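PDB 4GRX: aminotransferase from Paracoccus denitrificans, which probably transfers amino groups between amines and keto acids with pyridoxal phosphate, as a class III omega-aminotransferase. Local coordinates for residues Val106-Ser109 with Glu110-Glu114; Val309-Gly312 with Pro313-Lys317. All coordinates share one frame; numbering follows the deposited sequence.

In the fold
Interaction 1 comes first along the chain, within helix 103-115, and interaction 2 follows almost two hundred residues later, where strand 307-311 passes into helix 313-324. Their centres lie about 14 Å apart on the same side of the chain's centre, and they touch where Leu112 CD2 meets Ile310 CD1 at 4.2 Å. Strand 122-126, the edge of the seven-stranded mixed sheet, links them: helix 103-115 packs on it, and strand 307-311 is its antiparallel neighbour. A sodium ion bound at the end of helix 103-115 is also about 8 Å from the side chain of Pro313. Both contacts thus belong to one edge of the large-domain sheet of fold type I pyridoxal-phosphate enzymes, which include class III aminotransferases.

Interaction 1 (Val106-Ser109 with Glu110-Glu114); sequences VMLS and EKLVE. With NA (sodium ion), chain E.
Leu108 and Leu112, one helical turn apart, pack along the buried side of helix 103-115. Leu108 CG lies 3.8 Å from Leu112 CD1, which comes back along the helix and has Leu108 CD2 about as near; the two side chains cross obliquely. Leu108 starts away from Leu112 at CB, but a chi1 of -168°, with CG opposite the backbone N, brings its end nearer.

The backbone bonds follow the i to i+4 pattern of an alpha helix. Lys111 N donates to Met107 O at 2.9 Å, Leu112 N to Leu108 O, and Val113 N to Ser109 O at 3.0 Å; the bond from Glu110 N to Val106 O is weak, at 3.4 Å.

Among the charged groups, Lys111 bends at chi2 and chi3, which carries NZ to 3.4 Å from Glu114 OE2 in a long salt bridge whose hydrogen bond is weak. Glu110 instead runs out extended, and its OE1 forms a salt bridge with Arg22 of the second subunit.

At the C-terminal end, carbonyl oxygens turn to a metal: sodium is bound by Val113 O at 2.5 Å, Glu114 O at 2.8 Å and a water, with Ser116 O and Phe118 O completing the site.

Leu108 also reaches Leu346 and Ile349 of helix 339-354, while Leu112 and Val113 rest on Val123 of strand 122-126. Ser109 OG and Tyr125 OH of that strand are hydrogen-bonded, and Met107 packs on Trp19 of the second subunit; the helix thus packs on the second subunit, on helix 339-354 and on strand 122-126.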
# COMPACT_ATOMS: atom_id res chain seq x y z
N VAL A 106 -14.90 6.54 -11.50
CA VAL A 106 -15.57 6.10 -12.72
C VAL A 106 -14.89 6.70 -13.95
O VAL A 106 -14.79 6.05 -15.00
CB VAL A 106 -17.08 6.43 -12.70
CG1 VAL A 106 -17.78 5.86 -13.93
CG2 VAL A 106 -17.74 5.89 -11.43
N MET A 107 -14.40 7.93 -13.82
CA MET A 107 -13.73 8.61 -14.92
C MET A 107 -12.36 8.01 -15.28
O MET A 107 -12.11 7.68 -16.44
CB MET A 107 -13.62 10.11 -14.65
CG MET A 107 -14.87 10.90 -15.00
SD MET A 107 -14.76 12.56 -14.30
CE MET A 107 -16.22 13.33 -15.03
N LEU A 108 -11.50 7.85 -14.28
CA LEU A 108 -10.18 7.26 -14.52
C LEU A 108 -10.21 5.85 -15.11
O LEU A 108 -9.53 5.59 -16.11
CB LEU A 108 -9.31 7.30 -13.27
CG LEU A 108 -7.85 6.97 -13.58
CD1 LEU A 108 -7.19 8.08 -14.38
CD2 LEU A 108 -7.10 6.70 -12.29
N SER A 109 -11.01 4.96 -14.51
CA SER A 109 -11.24 3.62 -15.09
C SER A 109 -11.47 3.70 -16.60
O SER A 109 -10.76 3.07 -17.37
CB SER A 109 -12.44 2.93 -14.42
OG SER A 109 -12.20 2.63 -13.06
N GLU A 110 -12.45 4.51 -17.00
CA GLU A 110 -12.79 4.72 -18.40
C GLU A 110 -11.59 5.22 -19.20
O GLU A 110 -11.26 4.67 -20.25
CB GLU A 110 -13.94 5.71 -18.49
CG GLU A 110 -14.58 5.81 -19.86
CD GLU A 110 -15.96 6.43 -19.79
OE1 GLU A 110 -16.15 7.38 -19.00
OE2 GLU A 110 -16.87 5.98 -20.53
N LYS A 111 -10.93 6.24 -18.67
CA LYS A 111 -9.75 6.81 -19.30
C LYS A 111 -8.63 5.78 -19.46
O LYS A 111 -8.05 5.63 -20.54
CB LYS A 111 -9.26 8.05 -18.53
CG LYS A 111 -8.01 8.72 -19.09
CD LYS A 111 -8.06 9.03 -20.60
CE LYS A 111 -9.21 9.96 -20.99
NZ LYS A 111 -8.91 10.75 -22.22
N LEU A 112 -8.36 5.05 -18.37
CA LEU A 112 -7.30 4.05 -18.34
C LEU A 112 -7.46 2.89 -19.33
O LEU A 112 -6.48 2.50 -19.97
CB LEU A 112 -7.10 3.50 -16.92
CG LEU A 112 -6.18 4.29 -15.98
CD1 LEU A 112 -6.19 3.69 -14.58
CD2 LEU A 112 -4.75 4.36 -16.52
N VAL A 113 -8.66 2.33 -19.44
CA VAL A 113 -8.89 1.25 -20.40
C VAL A 113 -8.63 1.80 -21.79
O VAL A 113 -8.03 1.13 -22.64
CB VAL A 113 -10.30 0.64 -20.27
CG1 VAL A 113 -10.73 -0.08 -21.54
CG2 VAL A 113 -10.34 -0.30 -19.07
N GLU A 114 -9.03 3.04 -22.00
CA GLU A 114 -8.84 3.68 -23.29
C GLU A 114 -7.35 3.82 -23.70
O GLU A 114 -6.96 3.32 -24.77
CB GLU A 114 -9.55 5.02 -23.30
CG GLU A 114 -9.61 5.64 -24.66
CD GLU A 114 -9.49 7.14 -24.62
OE1 GLU A 114 -9.24 7.71 -25.70
OE2 GLU A 114 -9.63 7.74 -23.52
NA NA E . -7.63 0.65 -25.00
O HOH W 1 -6.65 1.13 -26.95

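Interaction 2 (Val309-Gly312 with Pro313-Lys317); sequences VILG and PDLAK
Leu311, the last residue of strand 307-311, turns its side chain into the first turn of helix 313-324. Its CB points toward the helix and lies 4.0 Å from Ala316 N, with Ala316 CB a little farther off at 4.4 Å. From there CG is set anti to the carbonyl carbon (chi1 -56°), and the branch ending in CD2 reaches Leu315 CB at 4.1 Å. The side chains of Leu311 and Leu315 cross at about a right angle. The axes of strand 309-311 and helix 313-317 are turned by 95°.

Gly312 is the N-cap residue between them. Its carbonyl oxygen accepts a 2.9 Å hydrogen bond from Ala316 N, opening the helix's i to i+4 series, and Ala316 CB sits beside that oxygen at 3.3 Å. Pro313, lacking an N-H, suits the first turn, where N-H groups have no i-4 carbonyl within the helix.

Leu28 of the second subunit also touches Leu311. In the sheet, Leu311 is backbone-bonded to Arg122 of strand 122-126; just beyond the strand ends, Gly312 pairs likewise with Asp291. Leu311 and Leu315 both pack on Ala292 of strand 292-295, and helix 129-146 meets them through Met136 and Leu143, respectively.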
# COMPACT_ATOMS: atom_id res chain seq x y z
N VAL A 309 -4.37 -2.02 -11.33
CA VAL A 309 -4.32 -3.27 -12.06
C VAL A 309 -5.34 -3.11 -13.19
O VAL A 309 -6.54 -2.89 -12.91
CB VAL A 309 -4.70 -4.43 -11.13
CG1 VAL A 309 -4.94 -5.73 -11.90
CG2 VAL A 309 -3.63 -4.62 -10.07
N ILE A 310 -4.87 -3.17 -14.44
CA ILE A 310 -5.74 -3.15 -15.63
C ILE A 310 -5.82 -4.51 -16.34
O ILE A 310 -4.91 -4.90 -17.08
CB ILE A 310 -5.28 -2.11 -16.68
CG1 ILE A 310 -4.98 -0.76 -16.04
CG2 ILE A 310 -6.35 -1.96 -17.77
CD1 ILE A 310 -4.32 0.23 -16.99
N LEU A 311 -6.91 -5.24 -16.13
CA LEU A 311 -7.09 -6.54 -16.78
C LEU A 311 -7.53 -6.39 -18.24
O LEU A 311 -8.51 -5.69 -18.52
CB LEU A 311 -8.12 -7.37 -16.02
CG LEU A 311 -7.87 -7.65 -14.53
CD1 LEU A 311 -9.14 -8.18 -13.87
CD2 LEU A 311 -6.71 -8.60 -14.33
N GLY A 312 -6.81 -7.05 -19.15
CA GLY A 312 -7.22 -7.16 -20.56
C GLY A 312 -8.52 -7.96 -20.68
O GLY A 312 -8.96 -8.58 -19.70
N PRO A 313 -9.14 -7.97 -21.87
CA PRO A 313 -10.47 -8.60 -22.04
C PRO A 313 -10.60 -10.04 -21.50
O PRO A 313 -11.56 -10.35 -20.79
CB PRO A 313 -10.71 -8.58 -23.55
CG PRO A 313 -9.80 -7.52 -24.07
CD PRO A 313 -8.61 -7.46 -23.15
N ASP A 314 -9.65 -10.91 -21.82
CA ASP A 314 -9.81 -12.31 -21.45
C ASP A 314 -9.84 -12.49 -19.91
O ASP A 314 -10.76 -13.11 -19.37
CB ASP A 314 -8.75 -13.17 -22.12
CG ASP A 314 -8.88 -14.63 -21.76
OD1 ASP A 314 -9.93 -15.25 -22.07
OD2 ASP A 314 -7.93 -15.17 -21.17
N LEU A 315 -8.86 -11.91 -19.22
CA LEU A 315 -8.87 -11.96 -17.76
C LEU A 315 -10.06 -11.22 -17.13
O LEU A 315 -10.62 -11.68 -16.15
CB LEU A 315 -7.54 -11.46 -17.19
CG LEU A 315 -6.31 -12.32 -17.44
CD1 LEU A 315 -5.09 -11.66 -16.82
CD2 LEU A 315 -6.48 -13.73 -16.88
N ALA A 316 -10.45 -10.08 -17.72
CA ALA A 316 -11.64 -9.35 -17.28
C ALA A 316 -12.87 -10.25 -17.29
O ALA A 316 -13.55 -10.36 -16.28
CB ALA A 316 -11.87 -8.11 -18.13
N LYS A 317 -13.14 -10.92 -18.41
CA LYS A 317 -14.26 -11.86 -18.47
C LYS A 317 -14.14 -12.89 -17.35
O LYS A 317 -15.05 -13.02 -16.52
CB LYS A 317 -14.31 -12.61 -19.82
CG LYS A 317 -14.65 -11.79 -21.05
CD LYS A 317 -15.33 -12.66 -22.10
CE LYS A 317 -14.78 -12.41 -23.50
NZ LYS A 317 -13.38 -12.91 -23.65